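Local coordinates for protein fervidolysin (Fervidobacterium pennivorans, PDB 1R6V) that degrades keratin into peptides as a calcium-binding serine endopeptidase of the subtilisin family, allowing its bacterium to grow on native feathers, at residues 158-163 against 224-229; 263-268 against 386-391; 164-169 against 191-196. The protein carries 1 engineered substitution. One frame throughout, in Å; residues are numbered along the deposited sequence.

Contact 1: residues 158-163 against 224-229; sequences VAVVDT and AKIMPI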
loop_
_atom_site.group_PDB
_atom_site.type_symbol
_atom_site.label_atom_id
_atom_site.label_comp_id
_atom_site.label_asym_id
_atom_site.label_seq_id
_atom_site.Cartn_x
_atom_site.Cartn_y
_atom_site.Cartn_z
ATOM N N VAL A 158 -9.733 -9.407 18.021
ATOM C CA VAL A 158 -9.079 -8.199 17.513
ATOM C C VAL A 158 -7.584 -8.450 17.360
ATOM O O VAL A 158 -6.915 -8.800 18.347
ATOM C CB VAL A 158 -9.214 -7.037 18.528
ATOM C CG1 VAL A 158 -8.444 -5.817 18.049
ATOM C CG2 VAL A 158 -10.680 -6.709 18.759
ATOM N N ALA A 159 -7.057 -8.262 16.156
ATOM C CA ALA A 159 -5.625 -8.447 15.955
ATOM C C ALA A 159 -4.915 -7.137 16.208
ATOM O O ALA A 159 -5.255 -6.109 15.622
ATOM C CB ALA A 159 -5.320 -8.932 14.544
ATOM N N VAL A 160 -3.938 -7.183 17.109
ATOM C CA VAL A 160 -3.138 -6.002 17.417
ATOM C C VAL A 160 -1.827 -6.254 16.653
ATOM O O VAL A 160 -0.984 -7.041 17.075
ATOM C CB VAL A 160 -2.929 -5.860 18.952
ATOM C CG1 VAL A 160 -1.809 -4.844 19.253
ATOM C CG2 VAL A 160 -4.239 -5.375 19.599
ATOM N N VAL A 161 -1.691 -5.571 15.523
ATOM C CA VAL A 161 -0.555 -5.705 14.596
ATOM C C VAL A 161 0.387 -4.607 15.029
ATOM O O VAL A 161 0.256 -3.456 14.636
ATOM C CB VAL A 161 -1.076 -5.544 13.169
ATOM C CG1 VAL A 161 0.036 -5.878 12.168
ATOM C CG2 VAL A 161 -2.285 -6.490 12.987
ATOM N N ASP A 162 1.379 -5.012 15.815
ATOM C CA ASP A 162 2.211 -4.038 16.493
ATOM C C ASP A 162 3.521 -4.690 17.001
ATOM O O ASP A 162 4.079 -5.592 16.360
ATOM C CB ASP A 162 1.340 -3.581 17.676
ATOM C CG ASP A 162 1.592 -2.172 18.102
ATOM O OD1 ASP A 162 2.654 -1.921 18.712
ATOM O OD2 ASP A 162 0.714 -1.322 17.820
ATOM N N THR A 163 3.967 -4.230 18.169
ATOM C CA THR A 163 5.195 -4.696 18.829
ATOM C C THR A 163 5.032 -5.981 19.649
ATOM O O THR A 163 6.003 -6.453 20.249
ATOM C CB THR A 163 5.708 -3.651 19.844
ATOM O OG1 THR A 163 4.691 -3.415 20.834
ATOM C CG2 THR A 163 6.046 -2.336 19.163
ATOM N N ALA A 224 -14.142 -8.515 24.205
ATOM C CA ALA A 224 -13.319 -8.983 23.086
ATOM C C ALA A 224 -12.051 -9.694 23.533
ATOM O O ALA A 224 -11.746 -9.754 24.722
ATOM C CB ALA A 224 -12.963 -7.813 22.173
ATOM N N LYS A 225 -11.321 -10.240 22.563
ATOM C CA LYS A 225 -10.072 -10.940 22.826
ATOM C C LYS A 225 -9.013 -10.328 21.927
ATOM O O LYS A 225 -9.309 -9.893 20.818
ATOM C CB LYS A 225 -10.194 -12.438 22.510
ATOM C CG LYS A 225 -11.105 -13.202 23.465
ATOM C CD LYS A 225 -10.545 -13.183 24.871
ATOM C CE LYS A 225 -11.202 -14.240 25.756
ATOM N NZ LYS A 225 -12.652 -13.988 25.924
ATOM N N ILE A 226 -7.778 -10.333 22.410
ATOM C CA ILE A 226 -6.655 -9.757 21.686
ATOM C C ILE A 226 -5.770 -10.826 21.058
ATOM O O ILE A 226 -5.291 -11.730 21.747
ATOM C CB ILE A 226 -5.772 -8.912 22.640
ATOM C CG1 ILE A 226 -6.600 -7.790 23.276
ATOM C CG2 ILE A 226 -4.554 -8.352 21.883
ATOM C CD1 ILE A 226 -7.093 -6.749 22.296
ATOM N N MET A 227 -5.537 -10.700 19.755
ATOM C CA MET A 227 -4.666 -11.629 19.028
ATOM C C MET A 227 -3.418 -10.838 18.636
ATOM O O MET A 227 -3.466 -9.996 17.753
ATOM C CB MET A 227 -5.373 -12.156 17.762
ATOM C CG MET A 227 -4.467 -12.951 16.789
ATOM S SD MET A 227 -5.375 -13.368 15.237
ATOM C CE MET A 227 -6.211 -14.959 15.785
ATOM N N PRO A 228 -2.290 -11.081 19.316
ATOM C CA PRO A 228 -1.076 -10.340 18.965
ATOM C C PRO A 228 -0.379 -10.842 17.695
ATOM O O PRO A 228 -0.204 -12.050 17.504
ATOM C CB PRO A 228 -0.193 -10.491 20.208
ATOM C CG PRO A 228 -0.712 -11.721 20.874
ATOM C CD PRO A 228 -2.182 -11.723 20.638
ATOM N N ILE A 229 -0.032 -9.903 16.820
ATOM C CA ILE A 229 0.695 -10.191 15.583
ATOM C C ILE A 229 1.923 -9.301 15.687
ATOM O O ILE A 229 1.821 -8.073 15.669
ATOM C CB ILE A 229 -0.112 -9.834 14.303
ATOM C CG1 ILE A 229 -1.463 -10.573 14.286
ATOM C CG2 ILE A 229 0.737 -10.163 13.056
ATOM C CD1 ILE A 229 -1.391 -12.126 14.117
#

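Contact 2: residues 263-268 against 386-391; sequences VMNHSW and HVTGVV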
loop_
_atom_site.group_PDB
_atom_site.type_symbol
_atom_site.label_atom_id
_atom_site.label_comp_id
_atom_site.label_asym_id
_atom_site.label_seq_id
_atom_site.Cartn_x
_atom_site.Cartn_y
_atom_site.Cartn_z
ATOM N N VAL A 263 -11.322 -7.618 13.220
ATOM C CA VAL A 263 -10.878 -6.232 13.097
ATOM C C VAL A 263 -9.401 -6.226 13.508
ATOM O O VAL A 263 -8.981 -7.032 14.344
ATOM C CB VAL A 263 -11.722 -5.252 13.985
ATOM C CG1 VAL A 263 -11.724 -5.712 15.443
ATOM C CG2 VAL A 263 -11.168 -3.834 13.862
ATOM N N MET A 264 -8.602 -5.377 12.861
ATOM C CA MET A 264 -7.166 -5.261 13.177
ATOM C C MET A 264 -6.825 -3.811 13.448
ATOM O O MET A 264 -7.381 -2.918 12.818
ATOM C CB MET A 264 -6.295 -5.716 11.999
ATOM C CG MET A 264 -6.619 -7.131 11.495
ATOM S SD MET A 264 -5.205 -7.889 10.564
ATOM C CE MET A 264 -6.117 -9.158 9.599
ATOM N N ASN A 265 -5.884 -3.593 14.363
ATOM C CA ASN A 265 -5.446 -2.245 14.716
ATOM C C ASN A 265 -4.016 -2.069 14.188
ATOM O O ASN A 265 -3.157 -2.897 14.466
ATOM C CB ASN A 265 -5.480 -2.068 16.239
ATOM C CG ASN A 265 -5.064 -0.665 16.661
ATOM O OD1 ASN A 265 -3.872 -0.386 16.878
ATOM N ND2 ASN A 265 -6.039 0.230 16.744
ATOM N N HIS A 266 -3.793 -1.020 13.398
ATOM C CA HIS A 266 -2.475 -0.724 12.807
ATOM C C HIS A 266 -2.027 0.708 13.081
ATOM O O HIS A 266 -2.777 1.646 12.801
ATOM C CB HIS A 266 -2.512 -0.828 11.279
ATOM C CG HIS A 266 -2.933 -2.163 10.758
ATOM N ND1 HIS A 266 -2.033 -3.177 10.485
ATOM C CD2 HIS A 266 -4.160 -2.647 10.456
ATOM C CE1 HIS A 266 -2.700 -4.233 10.040
ATOM N NE2 HIS A 266 -3.990 -3.935 10.013
ATOM N N SER A 267 -0.817 0.891 13.594
ATOM C CA SER A 267 -0.311 2.250 13.785
ATOM C C SER A 267 1.145 2.260 13.352
ATOM O O SER A 267 2.061 2.445 14.161
ATOM C CB SER A 267 -0.451 2.696 15.237
ATOM O OG SER A 267 -1.829 2.910 15.532
ATOM N N TRP A 268 1.338 2.033 12.059
ATOM C CA TRP A 268 2.653 2.002 11.437
ATOM C C TRP A 268 2.511 2.395 9.978
ATOM O O TRP A 268 1.402 2.461 9.440
ATOM C CB TRP A 268 3.245 0.594 11.530
ATOM C CG TRP A 268 2.352 -0.482 10.893
ATOM C CD1 TRP A 268 1.270 -1.102 11.466
ATOM C CD2 TRP A 268 2.463 -1.017 9.567
ATOM N NE1 TRP A 268 0.703 -1.997 10.568
ATOM C CE2 TRP A 268 1.414 -1.956 9.400
ATOM C CE3 TRP A 268 3.346 -0.793 8.497
ATOM C CZ2 TRP A 268 1.229 -2.668 8.213
ATOM C CZ3 TRP A 268 3.160 -1.502 7.320
ATOM C CH2 TRP A 268 2.107 -2.429 7.187
ATOM N N HIS A 386 -9.076 3.150 20.278
ATOM C CA HIS A 386 -10.428 3.463 20.746
ATOM C C HIS A 386 -11.398 3.078 19.641
ATOM O O HIS A 386 -12.470 2.535 19.912
ATOM C CB HIS A 386 -10.576 4.949 21.051
ATOM C CG HIS A 386 -9.906 5.371 22.319
ATOM N ND1 HIS A 386 -10.558 5.406 23.539
ATOM C CD2 HIS A 386 -8.626 5.731 22.572
ATOM C CE1 HIS A 386 -9.706 5.765 24.480
ATOM N NE2 HIS A 386 -8.523 5.966 23.919
ATOM N N VAL A 387 -11.034 3.378 18.395
ATOM C CA VAL A 387 -11.900 3.041 17.271
ATOM C C VAL A 387 -11.940 1.525 17.069
ATOM O O VAL A 387 -12.997 0.958 16.812
ATOM C CB VAL A 387 -11.435 3.737 15.971
ATOM C CG1 VAL A 387 -12.234 3.207 14.770
ATOM C CG2 VAL A 387 -11.651 5.240 16.095
ATOM N N THR A 388 -10.799 0.859 17.189
ATOM C CA THR A 388 -10.802 -0.595 17.033
ATOM C C THR A 388 -11.732 -1.214 18.080
ATOM O O THR A 388 -12.471 -2.170 17.800
ATOM C CB THR A 388 -9.361 -1.161 17.157
ATOM O OG1 THR A 388 -8.592 -0.688 16.044
ATOM C CG2 THR A 388 -9.349 -2.679 17.123
ATOM N N GLY A 389 -11.714 -0.653 19.288
ATOM C CA GLY A 389 -12.586 -1.141 20.346
ATOM C C GLY A 389 -14.057 -0.902 20.019
ATOM O O GLY A 389 -14.917 -1.752 20.263
ATOM N N VAL A 390 -14.360 0.267 19.468
ATOM C CA VAL A 390 -15.731 0.570 19.098
ATOM C C VAL A 390 -16.181 -0.419 18.020
ATOM O O VAL A 390 -17.287 -0.941 18.076
ATOM C CB VAL A 390 -15.865 2.021 18.579
ATOM C CG1 VAL A 390 -17.245 2.235 17.938
ATOM C CG2 VAL A 390 -15.696 2.998 19.751
ATOM N N VAL A 391 -15.324 -0.666 17.029
ATOM C CA VAL A 391 -15.673 -1.624 15.976
ATOM C C VAL A 391 -15.965 -3.011 16.564
ATOM O O VAL A 391 -16.907 -3.699 16.146
ATOM C CB VAL A 391 -14.524 -1.746 14.918
ATOM C CG1 VAL A 391 -14.832 -2.875 13.899
ATOM C CG2 VAL A 391 -14.381 -0.424 14.164
#

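Contact 3: residues 164-169 against 191-196; sequences GVDGTH and GTDSSY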
loop_
_atom_site.group_PDB
_atom_site.type_symbol
_atom_site.label_atom_id
_atom_site.label_comp_id
_atom_site.label_asym_id
_atom_site.label_seq_id
_atom_site.Cartn_x
_atom_site.Cartn_y
_atom_site.Cartn_z
ATOM N N GLY A 164 3.836 -6.556 19.665
ATOM C CA GLY A 164 3.614 -7.726 20.507
ATOM C C GLY A 164 2.914 -7.232 21.767
ATOM O O GLY A 164 2.871 -6.019 22.023
ATOM N N VAL A 165 2.389 -8.148 22.573
ATOM C CA VAL A 165 1.633 -7.778 23.776
ATOM C C VAL A 165 2.109 -8.516 25.032
ATOM O O VAL A 165 2.352 -9.721 24.971
ATOM C CB VAL A 165 0.138 -8.109 23.538
ATOM C CG1 VAL A 165 -0.678 -7.838 24.790
ATOM C CG2 VAL A 165 -0.397 -7.285 22.344
ATOM N N ASP A 166 2.240 -7.816 26.159
ATOM C CA ASP A 166 2.648 -8.494 27.396
ATOM C C ASP A 166 1.399 -9.129 27.992
ATOM O O ASP A 166 0.707 -8.535 28.823
ATOM C CB ASP A 166 3.259 -7.527 28.416
ATOM C CG ASP A 166 3.659 -8.240 29.713
ATOM O OD1 ASP A 166 3.468 -9.473 29.787
ATOM O OD2 ASP A 166 4.169 -7.578 30.636
ATOM N N GLY A 167 1.115 -10.348 27.549
ATOM C CA GLY A 167 -0.063 -11.060 28.007
ATOM C C GLY A 167 -0.027 -11.446 29.473
ATOM O O GLY A 167 -1.030 -11.924 30.006
ATOM N N THR A 168 1.104 -11.230 30.135
ATOM C CA THR A 168 1.204 -11.587 31.548
ATOM C C THR A 168 0.729 -10.440 32.442
ATOM O O THR A 168 0.696 -10.568 33.663
ATOM C CB THR A 168 2.652 -12.001 31.943
ATOM O OG1 THR A 168 3.510 -10.859 31.953
ATOM C CG2 THR A 168 3.191 -13.034 30.962
ATOM N N HIS A 169 0.359 -9.318 31.832
ATOM C CA HIS A 169 -0.149 -8.181 32.597
ATOM C C HIS A 169 -1.433 -8.662 33.282
ATOM O O HIS A 169 -2.281 -9.302 32.657
ATOM C CB HIS A 169 -0.478 -7.010 31.659
ATOM C CG HIS A 169 -0.634 -5.699 32.361
ATOM N ND1 HIS A 169 -1.647 -5.451 33.260
ATOM C CD2 HIS A 169 0.146 -4.590 32.352
ATOM C CE1 HIS A 169 -1.483 -4.246 33.781
ATOM N NE2 HIS A 169 -0.404 -3.702 33.246
ATOM N N GLY A 191 -2.084 -15.801 26.618
ATOM C CA GLY A 191 -1.618 -15.300 27.895
ATOM C C GLY A 191 -0.131 -15.092 28.084
ATOM O O GLY A 191 0.296 -14.818 29.202
ATOM N N THR A 192 0.663 -15.197 27.021
ATOM C CA THR A 192 2.099 -15.016 27.174
ATOM C C THR A 192 2.586 -13.627 26.802
ATOM O O THR A 192 1.882 -12.870 26.146
ATOM C CB THR A 192 2.882 -16.081 26.367
ATOM O OG1 THR A 192 2.642 -15.908 24.967
ATOM C CG2 THR A 192 2.410 -17.483 26.775
ATOM N N ASP A 193 3.789 -13.292 27.252
ATOM C CA ASP A 193 4.403 -11.999 26.961
ATOM C C ASP A 193 5.073 -12.065 25.583
ATOM O O ASP A 193 6.041 -12.815 25.391
ATOM C CB ASP A 193 5.433 -11.686 28.055
ATOM C CG ASP A 193 6.228 -10.420 27.782
ATOM O OD1 ASP A 193 5.835 -9.631 26.895
ATOM O OD2 ASP A 193 7.249 -10.206 28.469
ATOM N N SER A 194 4.553 -11.304 24.616
ATOM C CA SER A 194 5.139 -11.291 23.274
ATOM C C SER A 194 5.599 -9.885 22.917
ATOM O O SER A 194 5.754 -9.565 21.748
ATOM C CB SER A 194 4.124 -11.791 22.226
ATOM O OG SER A 194 2.942 -11.007 22.235
ATOM N N SER A 195 5.877 -9.074 23.936
ATOM C CA SER A 195 6.278 -7.685 23.732
ATOM C C SER A 195 7.700 -7.466 23.183
ATOM O O SER A 195 8.433 -6.590 23.637
ATOM C CB SER A 195 6.056 -6.892 25.042
ATOM O OG SER A 195 6.820 -7.396 26.130
ATOM N N TYR A 196 8.073 -8.254 22.182
ATOM C CA TYR A 196 9.395 -8.151 21.573
ATOM C C TYR A 196 9.790 -6.771 21.034
ATOM O O TYR A 196 10.966 -6.398 21.092
ATOM C CB TYR A 196 9.513 -9.171 20.441
ATOM C CG TYR A 196 9.389 -10.604 20.894
ATOM C CD1 TYR A 196 10.405 -11.206 21.630
ATOM C CD2 TYR A 196 8.244 -11.348 20.623
ATOM C CE1 TYR A 196 10.283 -12.508 22.087
ATOM C CE2 TYR A 196 8.112 -12.650 21.080
ATOM C CZ TYR A 196 9.138 -13.221 21.813
ATOM O OH TYR A 196 9.016 -14.502 22.283
#

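Contact 1: residues 158-163 against 224-229
V158 to D162 and K225 to I229 run side by side as parallel strands, their axes 4.5 Å apart at closest approach and turned 32° from each other, in the register V158–I226, A159–M227, V160–P228 and V161–I229. Five backbone hydrogen bonds close the ladder, from V158 N to K225 O at one end to D162 N on I229 O (3.1 Å) at the other; the shortest joins M227 N to V158 O (2.7 Å). On one face of the sheet V160 CG2 meets I226 CG2 at 3.8 Å, the two branched side chains crossing at a slant. V160 chi1 (166°) sets CG2 beside its own backbone N, from where it also reaches I226 CD1. Just before the start of strand 225-230, A224 CB lies 4.3 Å from V158 CG2. On the other face V161 and I229 lie alongside and point the same way, V161 CG2 4.2 Å from I229 CB, and A159 CB packs on I229 CG1. D162, inferred to belong to the charge relay system, ends the strand; its OD1 takes T163 N through the anti lone pair (2.7 Å), which helps fix the carboxylate. Helix 200-209 covers the face of V160 and I226, W255 and A256 of helix 246-258 pack on M227 and I229, and strand 263-269 flanks strand 157-162 on the edge away from strand 225-230.

Contact 2: residues 263-268 against 386-391
N265 reaches from its strand to the helix at T388 and gives one hydrogen bond, ND2 to T388 OG1, at 2.8 Å. The bond is nearly straight (172° at the hydrogen), and OG1 lies in the plane of the amide, which helps hold the carboxamide in this turn. N265 has CG anti to the backbone N (chi1 -179°), which carries the amide across to the helix. T388 CG2 rests on both strand residues, 4.0 Å from N265 CB and 3.9 Å from V263 CG2. The strand and helix axes run antiparallel, 8.5 Å apart, the helix packed on one face of the largely parallel central sheet of the subtilisin-like α/β fold. S381, the inferred charge-relay serine, sits in the first turn of helix 380-397, and the side chain of N265 comes within about 5 Å of that of D162. One helical turn after T388, V391 CG1 touches V263 CG2 at 3.8 Å, the valines crossing aslant. V263 has chi1 near 55°, which wedges CG1 between N and the carbonyl carbon and leaves CG2 to meet both helix residues. On the opposite face of the strand, M264 packs against helix 246-258, and H266 ND1 accepts W268 NE1 (3.0 Å) at the imidazole edge, close to the ring plane.

Contact 3: residues 164-169 against 191-196
V165 and S194 grip each other through two bonds: S194 OG accepts V165 N at 2.9 Å, and S194 N gives to V165 O at 2.7 Å, the donor standing well above the carbonyl plane. S194 chi1 (58°) puts OG between its own N and carbonyl carbon, where it meets V165 N; the second bond is purely backbone. This is the tight part. G164 CA comes within 3.1 Å of S194 O in a CA-H...O contact, and a side chain there would run into that oxygen; G167 likewise leaves no room for a CB beside T192 O, which accepts G167 N. D166, between the two glycines in sequence, lies slantwise across D193, with D166 OD1 3.7 Å from D193 OD1 and the carboxylate planes 33° apart. Each OD1 closes an Asx turn by accepting the N two residues on (T168 N, S195 N), and takes the hydroxyl of that same residue as well, D193 OD1 through its syn lone pair from S195 OG (2.6 Å). Their OD2 atoms are bound from the 353-357 region, D166 by S356 OG and G353 N, D193 by I357 N, which probably eases the like charges. A leucine in place of D193 would probably leave S195 N, S195 OG and I357 N without their acceptor and set the turn free to shift. Toward solvent the packing thins: exposed T168 offers CG2 to D193 CB at 3.9 Å, and G191 and T192 are partly exposed. Inward, V165 and S194 both lean on P228 of strand 225-230, while T202 of helix 200-209 bonds D166 N, so the paired loops lie against that strand and helix.

In the fold
From the N terminus, the chain runs through strand 157-162 and turns straight into 164-169. Contact 3 closes first, when 191-196 returns to that loop after two short strands. Helix 200-209 follows, and strand 225-230 then closes contact 1, a larger loop with contact 3 wholly within it. Contact 2 opens only afterwards, at strand 263-269, and spans 117 residues before helix 380-397 comes back; none of the three cross. Contacts 1 and 2 meet where strands 157-162 and 263-269 are neighbours and V158 touches T388, while P228 joins contact 1 to contact 3. Contacts 2 and 3 do not touch. Together they join helix 380-397, the central sheet and the two loops of contact 3.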